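Local atomic coordinates of probable chitinase (Chromobacterium violaceum, PDB entry 5JH8), a protein that probably binds and hydrolyses chitin, as a member of glycoside hydrolase family 18 with a TIM-barrel fold. Residues Y297-G300 against M301-D304; A276-V279 against A280-S284. All blocks are in the same frame, centred on the assembly; numbering follows the deposited sequence.

Interaction 1 of 2, residues Y297-G300 against M301-D304. With HIS (histidine), chain F; 6KY ((2S)-2-(dimethylamino)-4-(methylselanyl)butanoic acid), chain E.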
# COMPACT_ATOMS: atom_id res chain seq x y z
N TYR A 297 1.32 5.71 0.45
CA TYR A 297 2.55 5.01 0.11
C TYR A 297 3.46 5.99 -0.63
O TYR A 297 3.17 6.33 -1.79
CB TYR A 297 2.29 3.77 -0.76
CG TYR A 297 3.51 2.89 -0.83
CD1 TYR A 297 4.49 3.10 -1.78
CD2 TYR A 297 3.76 1.94 0.14
CE1 TYR A 297 5.64 2.36 -1.82
CE2 TYR A 297 4.93 1.21 0.13
CZ TYR A 297 5.88 1.43 -0.85
OH TYR A 297 7.05 0.73 -0.92
N ALA A 298 4.57 6.45 -0.04
CA ALA A 298 5.14 6.09 1.26
C ALA A 298 5.93 7.31 1.80
O ALA A 298 6.28 8.23 1.06
CB ALA A 298 6.06 4.90 1.15
N LEU A 299 6.21 7.27 3.10
CA LEU A 299 6.97 8.33 3.75
C LEU A 299 8.34 8.50 3.12
O LEU A 299 9.08 7.55 2.90
CB LEU A 299 7.12 8.00 5.24
CG LEU A 299 5.83 8.06 6.07
CD1 LEU A 299 6.05 7.35 7.39
CD2 LEU A 299 5.35 9.50 6.34
N GLY A 300 8.69 9.75 2.84
CA GLY A 300 9.94 10.09 2.21
C GLY A 300 9.78 10.53 0.78
O GLY A 300 10.73 11.08 0.21
N MSE A 301 8.62 10.31 0.18
CA MSE A 301 8.38 10.69 -1.20
C MSE A 301 7.69 12.04 -1.35
O MSE A 301 7.53 12.54 -2.47
CB MSE A 301 7.50 9.64 -1.87
CG MSE A 301 8.06 8.26 -1.87
SE MSE A 301 6.82 7.12 -2.83
CE MSE A 301 7.76 5.42 -2.59
N GLU A 302 7.20 12.57 -0.24
CA GLU A 302 6.20 13.63 -0.24
C GLU A 302 6.77 14.96 0.25
O GLU A 302 7.94 15.08 0.59
CB GLU A 302 4.98 13.20 0.56
CG GLU A 302 5.07 13.34 2.09
CD GLU A 302 5.83 12.24 2.79
OE1 GLU A 302 7.02 11.98 2.46
OE2 GLU A 302 5.27 11.63 3.73
N ASP A 303 5.91 15.97 0.25
CA ASP A 303 6.18 17.24 0.89
C ASP A 303 4.92 17.67 1.62
O ASP A 303 3.94 16.93 1.69
CB ASP A 303 6.70 18.28 -0.12
CG ASP A 303 5.71 18.58 -1.22
OD1 ASP A 303 4.49 18.54 -0.96
OD2 ASP A 303 6.18 18.82 -2.36
N ASP A 304 4.93 18.88 2.19
CA ASP A 304 3.84 19.29 3.06
C ASP A 304 2.51 19.34 2.32
O ASP A 304 1.46 19.07 2.92
CB ASP A 304 4.13 20.66 3.68
CG ASP A 304 5.27 20.66 4.67
OD1 ASP A 304 5.83 19.60 4.99
OD2 ASP A 304 5.58 21.77 5.14
N HIS F . 5.31 -1.99 -3.68
CA HIS F . 5.88 -2.23 -2.36
C HIS F . 7.23 -2.93 -2.50
O HIS F . 7.52 -3.58 -3.51
CB HIS F . 4.93 -3.06 -1.49
CG HIS F . 3.70 -2.31 -1.07
ND1 HIS F . 2.90 -2.73 -0.03
CD2 HIS F . 3.12 -1.19 -1.56
CE1 HIS F . 1.90 -1.88 0.13
NE2 HIS F . 2.00 -0.95 -0.80
OXT HIS F . 8.06 -2.84 -1.59
N 6KY E . 4.50 0.40 -5.92
CA 6KY E . 5.15 -0.95 -5.86
C 6KY E . 5.85 -1.12 -4.53
O 6KY E . 6.83 -0.44 -4.26
CB 6KY E . 6.13 -1.21 -7.02
CG 6KY E . 5.41 -1.21 -8.39
SE 6KY E . 6.57 -1.67 -9.90
CE 6KY E . 7.51 0.04 -10.00
CN1 6KY E . 5.44 1.52 -6.09
CN2 6KY E . 3.65 0.68 -4.74

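Interaction 2 of 2, residues A276-V279 against A280-S284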
# COMPACT_ATOMS: atom_id res chain seq x y z
N ALA A 276 -2.75 18.09 -5.68
CA ALA A 276 -3.48 18.24 -4.43
C ALA A 276 -4.96 17.93 -4.61
O ALA A 276 -5.60 17.34 -3.73
CB ALA A 276 -3.28 19.64 -3.86
N ARG A 277 -5.54 18.35 -5.74
CA ARG A 277 -6.94 18.06 -6.00
C ARG A 277 -7.20 16.55 -6.03
O ARG A 277 -8.20 16.08 -5.47
CB ARG A 277 -7.39 18.66 -7.32
CG ARG A 277 -8.90 18.57 -7.53
CD ARG A 277 -9.38 19.16 -8.89
NE ARG A 277 -8.83 20.48 -9.06
CZ ARG A 277 -7.81 20.79 -9.85
NH1 ARG A 277 -7.30 19.93 -10.73
NH2 ARG A 277 -7.30 22.01 -9.78
N SER A 278 -6.32 15.79 -6.69
CA SER A 278 -6.57 14.37 -6.84
C SER A 278 -6.38 13.62 -5.54
O SER A 278 -7.15 12.71 -5.24
CB SER A 278 -5.71 13.78 -7.94
OG SER A 278 -4.34 13.76 -7.63
N VAL A 279 -5.36 13.99 -4.76
CA VAL A 279 -5.17 13.36 -3.46
C VAL A 279 -6.35 13.63 -2.55
O VAL A 279 -6.84 12.73 -1.86
CB VAL A 279 -3.82 13.79 -2.85
CG1 VAL A 279 -3.73 13.39 -1.37
CG2 VAL A 279 -2.69 13.18 -3.66
N ALA A 280 -6.82 14.89 -2.50
CA ALA A 280 -7.98 15.20 -1.67
C ALA A 280 -9.20 14.43 -2.13
O ALA A 280 -9.94 13.88 -1.31
CB ALA A 280 -8.25 16.71 -1.68
N LEU A 281 -9.42 14.33 -3.45
CA LEU A 281 -10.56 13.57 -3.96
C LEU A 281 -10.46 12.12 -3.50
O LEU A 281 -11.44 11.53 -3.00
CB LEU A 281 -10.62 13.68 -5.49
CG LEU A 281 -11.77 13.00 -6.25
CD1 LEU A 281 -11.56 11.52 -6.43
CD2 LEU A 281 -13.11 13.25 -5.58
N LYS A 282 -9.29 11.51 -3.66
CA LYS A 282 -9.14 10.10 -3.31
C LYS A 282 -9.27 9.88 -1.81
O LYS A 282 -9.85 8.88 -1.39
CB LYS A 282 -7.85 9.56 -3.93
CG LYS A 282 -7.99 9.54 -5.45
CD LYS A 282 -6.69 9.51 -6.25
CE LYS A 282 -7.01 9.84 -7.71
NZ LYS A 282 -5.80 9.80 -8.57
N ALA A 283 -8.80 10.82 -0.99
CA ALA A 283 -9.01 10.72 0.46
C ALA A 283 -10.47 10.90 0.83
O ALA A 283 -10.97 10.29 1.79
CB ALA A 283 -8.11 11.71 1.18
N SER A 284 -11.19 11.74 0.07
CA SER A 284 -12.61 11.98 0.36
C SER A 284 -13.44 10.73 0.14
O SER A 284 -14.58 10.66 0.63
CB SER A 284 -13.14 13.13 -0.50
OG SER A 284 -13.49 12.73 -1.81

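Interaction 1 of 2, residues Y297-G300 against M301-D304
The Y297 ring lies between its own neighbour and a bound histidine: the methyl CB of A298 sits over the centre of one face, 3.6 Å above the plane, and on the opposite face CD2 of the ligand imidazole rests 3.4 Å from Y297 CE2, offset toward the rim. Atom O of the methylselanyl ligand lies obliquely to the ring, 3.5 Å from Y297 OH. The methyl of selenomethionine M301 is also oblique, CE 3.8 Å from Y297 CE1; its straight, unbranched chain carries SE past A298 N to reach the ring. Y297 OH is hydrogen-bonded to the hydroxyl of Y11, which helps to hold that end.

Behind the ring, A298 to M301 form a type II beta turn, closed by M301 N donating to A298 O at 3.3 Å. G300 suits its place because its positive phi would press a side chain against the preceding carbonyl. In E302, chi2 (-80°) turns the carboxylate back, and OE1 takes G300 N on its syn side at 2.8 Å, while W307 NE1 holds OE2. The Y297-A298 peptide bond is cis, as non-proline cis peptides are in family 18 active sites. With two partners gripping it, the buried carboxylate probably remains ionised and stiffens the turn behind the pocket wall.

Interaction 2 of 2, residues A276-V279 against A280-S284
Backbone hydrogen bonds of the alpha-helical i to i+4 kind join A276-V279 to A280-S284. A280 N donates to A276 O at 3.0 Å, and the NH groups of L281, K282 and A283 reach the carbonyls of R277, S278 and V279 in turn, the last as A283 N to V279 O at 2.9 Å. The next residue, S284, donates through OG to L281 O at 2.7 Å, giving that carbonyl a side-chain partner.

Van der Waals contact is led by K282. Its outstretched chain runs back alongside the S278 carbonyl, with CG 3.3 Å from S278 O, and brings NZ to 4.0 Å from S278 CB. A280 CB lies 3.4 Å from A276 O, an ordinary helical spacing that L281 and A283 share. The small side chains suit their neighbours instead, A283 meeting I216 and A280 meeting Q312. The helix packs outside the TIM barrel: V279, branched and apolar, turns to F306 and A309 of helix 304-309 and to I216 of strand 212-222.

The polar ends look outside the two segments. E274 OE1 receives both a salt bridge from K282 NZ and a hydrogen bond from S278 OG, and NZ also donates hydrogen bonds to A191 O and H255 O. The lysine's aliphatic stem thus packs along S278. Its buried ammonium, held by three oxygens, probably stays charged and links E274 to the backbone at A191 and H255.

How the interactions relate
Interaction 2 comes first along the chain, in the opening turns of helix 276-289; strand 293-297 follows, and interaction 1 forms where that strand runs out into the loop before helix 304-309. Their centres are 15 Å apart and their nearest atoms about 8 Å, so they do not touch. They share strand 212-222 as a neighbour: the helix packs on it through side chains, whereas Y297 makes backbone hydrogen bonds with I216 and A218. The two contacts thus flank strand 293-297 in sequence. In the TIM barrel of family 18 this places interaction 2 on the outer helical layer and interaction 1 at the strand's C-terminal end, where the ligands bind.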